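Local atomic coordinates of Rho guanine nucleotide exchange factor 3 (PDB entry 2Z0Q), a protein that acts as a guanine nucleotide exchange factor for the small GTPases RhoA and RhoB, the crystallised piece being its DH-PH region. Residues V84-P87 and D88-E92; K19-E22 and A23-E26; H173-N176 and D177-D180. All blocks are in the same frame, centred on the assembly; numbering follows the deposited sequence.

Interaction 1 (V84-P87 and D88-E92)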
loop_
_atom_site.group_PDB
_atom_site.type_symbol
_atom_site.label_atom_id
_atom_site.label_comp_id
_atom_site.label_asym_id
_atom_site.label_seq_id
_atom_site.Cartn_x
_atom_site.Cartn_y
_atom_site.Cartn_z
ATOM N N VAL A 84 27.999 -10.898 -15.255
ATOM C CA VAL A 84 29.051 -11.402 -14.418
ATOM C C VAL A 84 29.076 -12.923 -14.269
ATOM O O VAL A 84 30.066 -13.475 -13.819
ATOM C CB VAL A 84 28.989 -10.708 -13.026
ATOM C CG1 VAL A 84 27.765 -11.168 -12.246
ATOM C CG2 VAL A 84 30.261 -10.953 -12.285
ATOM N N ARG A 85 28.002 -13.606 -14.665
ATOM C CA ARG A 85 27.985 -15.069 -14.550
ATOM C C ARG A 85 29.074 -15.720 -15.387
ATOM O O ARG A 85 29.380 -15.255 -16.484
ATOM C CB ARG A 85 26.655 -15.646 -15.023
ATOM C CG ARG A 85 25.541 -15.526 -14.052
ATOM C CD ARG A 85 24.234 -16.011 -14.655
ATOM N NE ARG A 85 23.123 -15.662 -13.771
ATOM C CZ ARG A 85 21.847 -15.638 -14.146
ATOM N NH1 ARG A 85 21.510 -15.953 -15.397
ATOM N NH2 ARG A 85 20.910 -15.275 -13.280
ATOM N N LYS A 86 29.659 -16.789 -14.871
ATOM C CA LYS A 86 30.693 -17.520 -15.606
ATOM C C LYS A 86 29.933 -18.348 -16.655
ATOM O O LYS A 86 28.693 -18.444 -16.612
ATOM C CB LYS A 86 31.450 -18.446 -14.641
ATOM C CG LYS A 86 32.275 -17.716 -13.554
ATOM C CD LYS A 86 32.592 -18.703 -12.442
ATOM C CE LYS A 86 34.028 -18.599 -11.932
ATOM N NZ LYS A 86 34.346 -19.712 -10.979
ATOM N N PRO A 87 30.668 -18.922 -17.629
ATOM C CA PRO A 87 30.099 -19.750 -18.699
ATOM C C PRO A 87 29.252 -20.896 -18.155
ATOM O O PRO A 87 28.340 -21.354 -18.843
ATOM C CB PRO A 87 31.342 -20.279 -19.429
ATOM C CG PRO A 87 32.300 -19.103 -19.342
ATOM C CD PRO A 87 32.085 -18.592 -17.899
ATOM N N ASP A 88 29.562 -21.373 -16.946
ATOM C CA ASP A 88 28.783 -22.477 -16.381
ATOM C C ASP A 88 27.539 -22.015 -15.612
ATOM O O ASP A 88 26.887 -22.835 -14.987
ATOM C CB ASP A 88 29.649 -23.380 -15.474
ATOM C CG ASP A 88 30.069 -22.723 -14.172
ATOM O OD1 ASP A 88 29.678 -21.566 -13.917
ATOM O OD2 ASP A 88 30.810 -23.389 -13.402
ATOM N N GLY A 89 27.242 -20.709 -15.661
ATOM C CA GLY A 89 26.059 -20.189 -15.006
ATOM C C GLY A 89 26.250 -19.755 -13.566
ATOM O O GLY A 89 25.327 -19.148 -13.009
ATOM N N SER A 90 27.407 -20.040 -12.968
ATOM C CA SER A 90 27.648 -19.664 -11.550
ATOM C C SER A 90 28.155 -18.227 -11.441
ATOM O O SER A 90 28.578 -17.617 -12.448
ATOM C CB SER A 90 28.653 -20.621 -10.879
ATOM O OG SER A 90 29.946 -20.494 -11.426
ATOM N N THR A 91 28.093 -17.686 -10.220
ATOM C CA THR A 91 28.551 -16.321 -9.959
ATOM C C THR A 91 29.542 -16.262 -8.807
ATOM O O THR A 91 29.315 -16.840 -7.747
ATOM C CB THR A 91 27.353 -15.386 -9.634
ATOM O OG1 THR A 91 26.505 -15.277 -10.777
ATOM C CG2 THR A 91 27.864 -13.981 -9.273
ATOM N N GLU A 92 30.676 -15.584 -9.021
ATOM C CA GLU A 92 31.717 -15.471 -8.001
ATOM C C GLU A 92 31.368 -14.396 -6.950
ATOM O O GLU A 92 31.296 -14.683 -5.754
ATOM C CB GLU A 92 33.054 -15.091 -8.660
ATOM C CG GLU A 92 34.248 -15.348 -7.784
ATOM C CD GLU A 92 35.583 -15.160 -8.540
ATOM O OE1 GLU A 92 35.635 -15.434 -9.765
ATOM O OE2 GLU A 92 36.581 -14.758 -7.904
HETATM O O HOH W 1 31.159 -14.312 -11.481
#
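K86 and S90 close this tight loop: K86 N donates to S90 O (2.8 Å) in a nearly straight bond, 169° at the hydrogen. Inside it, G89 N reaches K86 O at 2.9 Å. D88 OD1 is gripped twice by S90: its backbone N bonds at 2.9 Å from above the carboxylate plane, while its OG donates at 2.7 Å on the syn side. The hydroxyl can turn back to D88 because OG sits between the backbone N and carbonyl carbon (chi1 67°); it also lies 3.4 Å from K86 CD. An alanine in place of S90 would remove that hydroxyl, and the D88 carboxylate, having lost one of the two S90 bonds, would probably be freer to turn. On the packed side, R85 CG rests 3.4 Å from T91 OG1, and T91 in turn touches I24 of helix 15-51. The other flank is open: the exposed K86 chain, bent at chi3, passes near E92, but K86 NZ stays 4.6 Å from E92 OE1, and a water joins V84 O to E92 N. G89, at a positive phi where a side chain would jam, completes a type I turn with a G1 bulge, reinforced by the D88 Asx turn.

Interaction 2 (K19-E22 and A23-E26)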
loop_
_atom_site.group_PDB
_atom_site.type_symbol
_atom_site.label_atom_id
_atom_site.label_comp_id
_atom_site.label_asym_id
_atom_site.label_seq_id
_atom_site.Cartn_x
_atom_site.Cartn_y
_atom_site.Cartn_z
ATOM N N LYS A 19 23.903 -23.301 -1.629
ATOM C CA LYS A 19 22.888 -22.363 -1.134
ATOM C C LYS A 19 23.217 -20.906 -1.534
ATOM O O LYS A 19 22.308 -20.114 -1.814
ATOM C CB LYS A 19 22.737 -22.468 0.393
ATOM C CG LYS A 19 22.142 -23.801 0.841
ATOM C CD LYS A 19 22.108 -23.866 2.365
ATOM C CE LYS A 19 21.691 -25.247 2.828
ATOM N NZ LYS A 19 21.697 -25.340 4.341
ATOM N N ARG A 20 24.497 -20.572 -1.576
ATOM C CA ARG A 20 24.902 -19.229 -1.985
ATOM C C ARG A 20 24.551 -19.040 -3.468
ATOM O O ARG A 20 24.020 -18.030 -3.858
ATOM C CB ARG A 20 26.401 -19.058 -1.838
ATOM C CG ARG A 20 26.822 -17.580 -1.945
ATOM C CD ARG A 20 28.345 -17.396 -1.758
ATOM N NE ARG A 20 29.164 -17.932 -2.864
ATOM C CZ ARG A 20 29.674 -17.210 -3.861
ATOM N NH1 ARG A 20 29.470 -15.904 -3.951
ATOM N NH2 ARG A 20 30.420 -17.805 -4.779
ATOM N N GLN A 21 24.836 -20.055 -4.284
ATOM C CA GLN A 21 24.505 -19.935 -5.716
ATOM C C GLN A 21 23.000 -19.853 -5.902
ATOM O O GLN A 21 22.532 -19.127 -6.771
ATOM C CB GLN A 21 25.122 -21.082 -6.550
ATOM C CG GLN A 21 26.655 -21.075 -6.581
ATOM C CD GLN A 21 27.204 -19.804 -7.218
ATOM O OE1 GLN A 21 26.706 -19.344 -8.231
ATOM N NE2 GLN A 21 28.231 -19.237 -6.612
ATOM N N GLU A 22 22.231 -20.609 -5.109
ATOM C CA GLU A 22 20.793 -20.512 -5.186
ATOM C C GLU A 22 20.338 -19.073 -4.850
ATOM O O GLU A 22 19.520 -18.473 -5.559
ATOM C CB GLU A 22 20.132 -21.488 -4.196
ATOM C CG GLU A 22 20.222 -22.924 -4.701
ATOM C CD GLU A 22 19.328 -23.870 -3.895
ATOM O OE1 GLU A 22 18.968 -23.521 -2.755
ATOM O OE2 GLU A 22 18.980 -24.957 -4.419
ATOM N N ALA A 23 20.892 -18.522 -3.773
ATOM C CA ALA A 23 20.477 -17.193 -3.355
ATOM C C ALA A 23 20.772 -16.131 -4.429
ATOM O O ALA A 23 19.983 -15.213 -4.627
ATOM C CB ALA A 23 21.174 -16.825 -1.984
ATOM N N ILE A 24 21.905 -16.266 -5.113
ATOM C CA ILE A 24 22.289 -15.299 -6.148
ATOM C C ILE A 24 21.377 -15.437 -7.383
ATOM O O ILE A 24 20.919 -14.455 -7.980
ATOM C CB ILE A 24 23.754 -15.512 -6.527
ATOM C CG1 ILE A 24 24.634 -15.026 -5.381
ATOM C CG2 ILE A 24 24.110 -14.752 -7.824
ATOM C CD1 ILE A 24 26.106 -15.451 -5.541
ATOM N N PHE A 25 21.086 -16.680 -7.748
ATOM C CA PHE A 25 20.226 -16.901 -8.898
ATOM C C PHE A 25 18.821 -16.352 -8.609
ATOM O O PHE A 25 18.211 -15.714 -9.466
ATOM C CB PHE A 25 20.144 -18.410 -9.226
ATOM C CG PHE A 25 19.672 -18.684 -10.623
ATOM C CD1 PHE A 25 20.549 -18.531 -11.687
ATOM C CD2 PHE A 25 18.354 -18.998 -10.875
ATOM C CE1 PHE A 25 20.106 -18.681 -12.991
ATOM C CE2 PHE A 25 17.894 -19.153 -12.195
ATOM C CZ PHE A 25 18.774 -18.988 -13.231
ATOM N N GLU A 26 18.332 -16.594 -7.387
ATOM C CA GLU A 26 17.016 -16.143 -6.962
ATOM C C GLU A 26 16.904 -14.626 -7.030
ATOM O O GLU A 26 15.865 -14.086 -7.421
ATOM C CB GLU A 26 16.722 -16.635 -5.536
ATOM C CG GLU A 26 16.339 -18.161 -5.501
ATOM C CD GLU A 26 16.581 -18.833 -4.153
ATOM O OE1 GLU A 26 16.646 -18.126 -3.120
ATOM O OE2 GLU A 26 16.711 -20.083 -4.121
#
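R20 runs alongside I24 and overlaps its outer end: guanidinium NH1 lies 3.7 Å from I24 CD1. The R20 chain sets out with CG anti to the backbone N (chi1 -167°) and bends at chi3, which turns the guanidinium past the isoleucine tip instead of straight on. Its nitrogens are held beyond this pair: NE forms a salt bridge with E17, and NH1 donates to E92 O in the loop after helix 67-84. I24 also packs on the backbone beneath it, with CG1 3.4 Å from R20 O, the same oxygen that takes the hydrogen bond of I24 N.

This is the i to i+4 spacing of an alpha helix, near the start of helix 15-51, the long first helix of the DH domain. Four successive backbone bonds join the two halves, beginning with A23 N to K19 O; the last of them, E26 N to E22 O, is 2.9 Å long. The small A23 faces inward and, with I24, meets I170 of helix 155-172; Q21 turns instead to the loop, where its NE2 binds T91 O as well as E17.

E26 folds back over the preceding turn: with CG anti to its own carbonyl carbon (chi1 -76°), CG comes within 3.2 Å of E22 O, and OE2 lies 3.7 Å from E22 CB. The two carboxylates are therefore near neighbours, E22 OE1 standing 4.3 Å from E26 OE2 on an exposed flank, where their like charges would be expected to disfavour closer approach. F25 CB sits 3.5 Å from Q21 O, while the phenyl ring departs from this turn and touches R85.

Interaction 3 (H173-N176 and D177-D180)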
loop_
_atom_site.group_PDB
_atom_site.type_symbol
_atom_site.label_atom_id
_atom_site.label_comp_id
_atom_site.label_asym_id
_atom_site.label_seq_id
_atom_site.Cartn_x
_atom_site.Cartn_y
_atom_site.Cartn_z
ATOM N N HIS A 173 25.388 -17.361 3.341
ATOM C CA HIS A 173 26.074 -18.520 2.750
ATOM C C HIS A 173 27.393 -18.078 2.095
ATOM O O HIS A 173 28.047 -18.842 1.374
ATOM C CB HIS A 173 25.173 -19.195 1.732
ATOM C CG HIS A 173 23.851 -19.595 2.294
ATOM N ND1 HIS A 173 23.737 -20.450 3.367
ATOM C CD2 HIS A 173 22.590 -19.215 1.971
ATOM C CE1 HIS A 173 22.461 -20.576 3.682
ATOM N NE2 HIS A 173 21.744 -19.838 2.852
ATOM N N THR A 174 27.818 -16.855 2.382
ATOM C CA THR A 174 29.075 -16.341 1.829
ATOM C C THR A 174 30.208 -16.570 2.856
ATOM O O THR A 174 30.132 -16.085 4.001
ATOM C CB THR A 174 28.966 -14.814 1.494
ATOM O OG1 THR A 174 27.911 -14.589 0.532
ATOM C CG2 THR A 174 30.278 -14.297 0.894
ATOM N N PRO A 175 31.257 -17.305 2.465
ATOM C CA PRO A 175 32.402 -17.606 3.341
ATOM C C PRO A 175 33.209 -16.370 3.816
ATOM O O PRO A 175 33.208 -15.326 3.172
ATOM C CB PRO A 175 33.232 -18.591 2.506
ATOM C CG PRO A 175 32.917 -18.234 1.115
ATOM C CD PRO A 175 31.451 -17.859 1.113
ATOM N N ASN A 176 33.886 -16.504 4.958
ATOM C CA ASN A 176 34.665 -15.388 5.512
ATOM C C ASN A 176 35.809 -14.884 4.626
ATOM O O ASN A 176 36.231 -13.737 4.747
ATOM C CB ASN A 176 35.217 -15.750 6.903
ATOM C CG ASN A 176 34.125 -16.189 7.882
ATOM O OD1 ASN A 176 33.024 -15.619 7.924
ATOM N ND2 ASN A 176 34.439 -17.202 8.694
ATOM N N ASP A 177 36.306 -15.721 3.731
ATOM C CA ASP A 177 37.397 -15.310 2.850
ATOM C C ASP A 177 36.902 -14.772 1.511
ATOM O O ASP A 177 37.681 -14.596 0.559
ATOM C CB ASP A 177 38.329 -16.498 2.607
ATOM C CG ASP A 177 37.647 -17.621 1.849
ATOM O OD1 ASP A 177 36.461 -17.915 2.136
ATOM O OD2 ASP A 177 38.308 -18.216 0.973
ATOM N N ASN A 178 35.595 -14.518 1.424
ATOM C CA ASN A 178 35.013 -14.002 0.201
ATOM C C ASN A 178 34.702 -12.519 0.467
ATOM O O ASN A 178 33.928 -12.214 1.367
ATOM C CB ASN A 178 33.712 -14.744 -0.107
ATOM C CG ASN A 178 33.176 -14.416 -1.460
ATOM O OD1 ASN A 178 33.115 -13.254 -1.856
ATOM N ND2 ASN A 178 32.760 -15.454 -2.200
ATOM N N PRO A 179 35.262 -11.596 -0.336
ATOM C CA PRO A 179 35.033 -10.154 -0.140
ATOM C C PRO A 179 33.586 -9.706 -0.259
ATOM O O PRO A 179 33.255 -8.587 0.098
ATOM C CB PRO A 179 35.939 -9.506 -1.186
ATOM C CG PRO A 179 35.998 -10.570 -2.283
ATOM C CD PRO A 179 36.140 -11.838 -1.502
ATOM N N ASP A 180 32.735 -10.583 -0.791
ATOM C CA ASP A 180 31.322 -10.258 -0.896
ATOM C C ASP A 180 30.753 -10.073 0.521
ATOM O O ASP A 180 29.708 -9.435 0.675
ATOM C CB ASP A 180 30.564 -11.392 -1.580
ATOM C CG ASP A 180 30.167 -11.064 -3.000
ATOM O OD1 ASP A 180 30.682 -10.076 -3.601
ATOM O OD2 ASP A 180 29.309 -11.802 -3.537
HETATM O O HOH W 2 28.278 -13.965 -2.428
HETATM O O HOH W 3 35.552 -11.259 3.810
#
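A type I beta turn from P175 to N178 and the N-terminal cap of helix 180-213 are joined here, and T174 and N178 pack together across them. The turn is closed by N178 N donating to P175 O at 3.1 Å. N178 then serves the helix with its side chain: OD1 accepts from D180 N at 2.9 Å, only 20° from the plane of the amide group and with 162° at the hydrogen. One residue thus uses its backbone to finish the turn and its side chain to cap the helix that follows.

The packed centre is the T174 methyl. CG2 comes to 3.6 Å from N178 CB and is close to the amide carbon as well, the two side chains crossing at about a right angle; it also touches D180 CB at 3.8 Å. T174 places this methyl anti to its backbone N, which leaves OG1 (chi1 -59°) beside the backbone N, where it bonds to I170 O, in the last turn of helix 155-172. R20 of helix 15-51 lies against both T174 and N178. The D180 carboxylate is hydrogen-bonded by the backbone N atoms of V94 and G95, which ties the end of the loop and the first residue of helix 95-101 to this corner.

Nearer the surface the contact thins out. D177 brings its carboxylate to the CB-CG edge of the P175 ring, OD1 lying 3.3 Å from P175 CB. N176 is exposed, though its OD1 is bonded by Q181. Two waters bridge the segments: one joins N176 O to N178 O, and another donates both to T174 OG1, at 3.0 Å, and to D180 OD2, at 2.6 Å.

All three contacts lie in the DH domain, gathered at the end of its helical bundle remote from the PH domain, with centres 12 to 16 Å apart. Along the sequence interaction 2 comes first, on helix 15-51, then interaction 1 in the loop between helices 67-84 and 95-101, and last interaction 3 between helices 155-172 and 180-213. Interaction 2 meets both loops: Q21 OE1 packs on S90 CA of interaction 1, while R20 CD packs on H173 O of interaction 3. Between the two loops themselves there is looser packing, E92 O against N178 ND2. The N-terminal part of helix 15-51 is thereby held to two connections of the bundle that are distant in sequence.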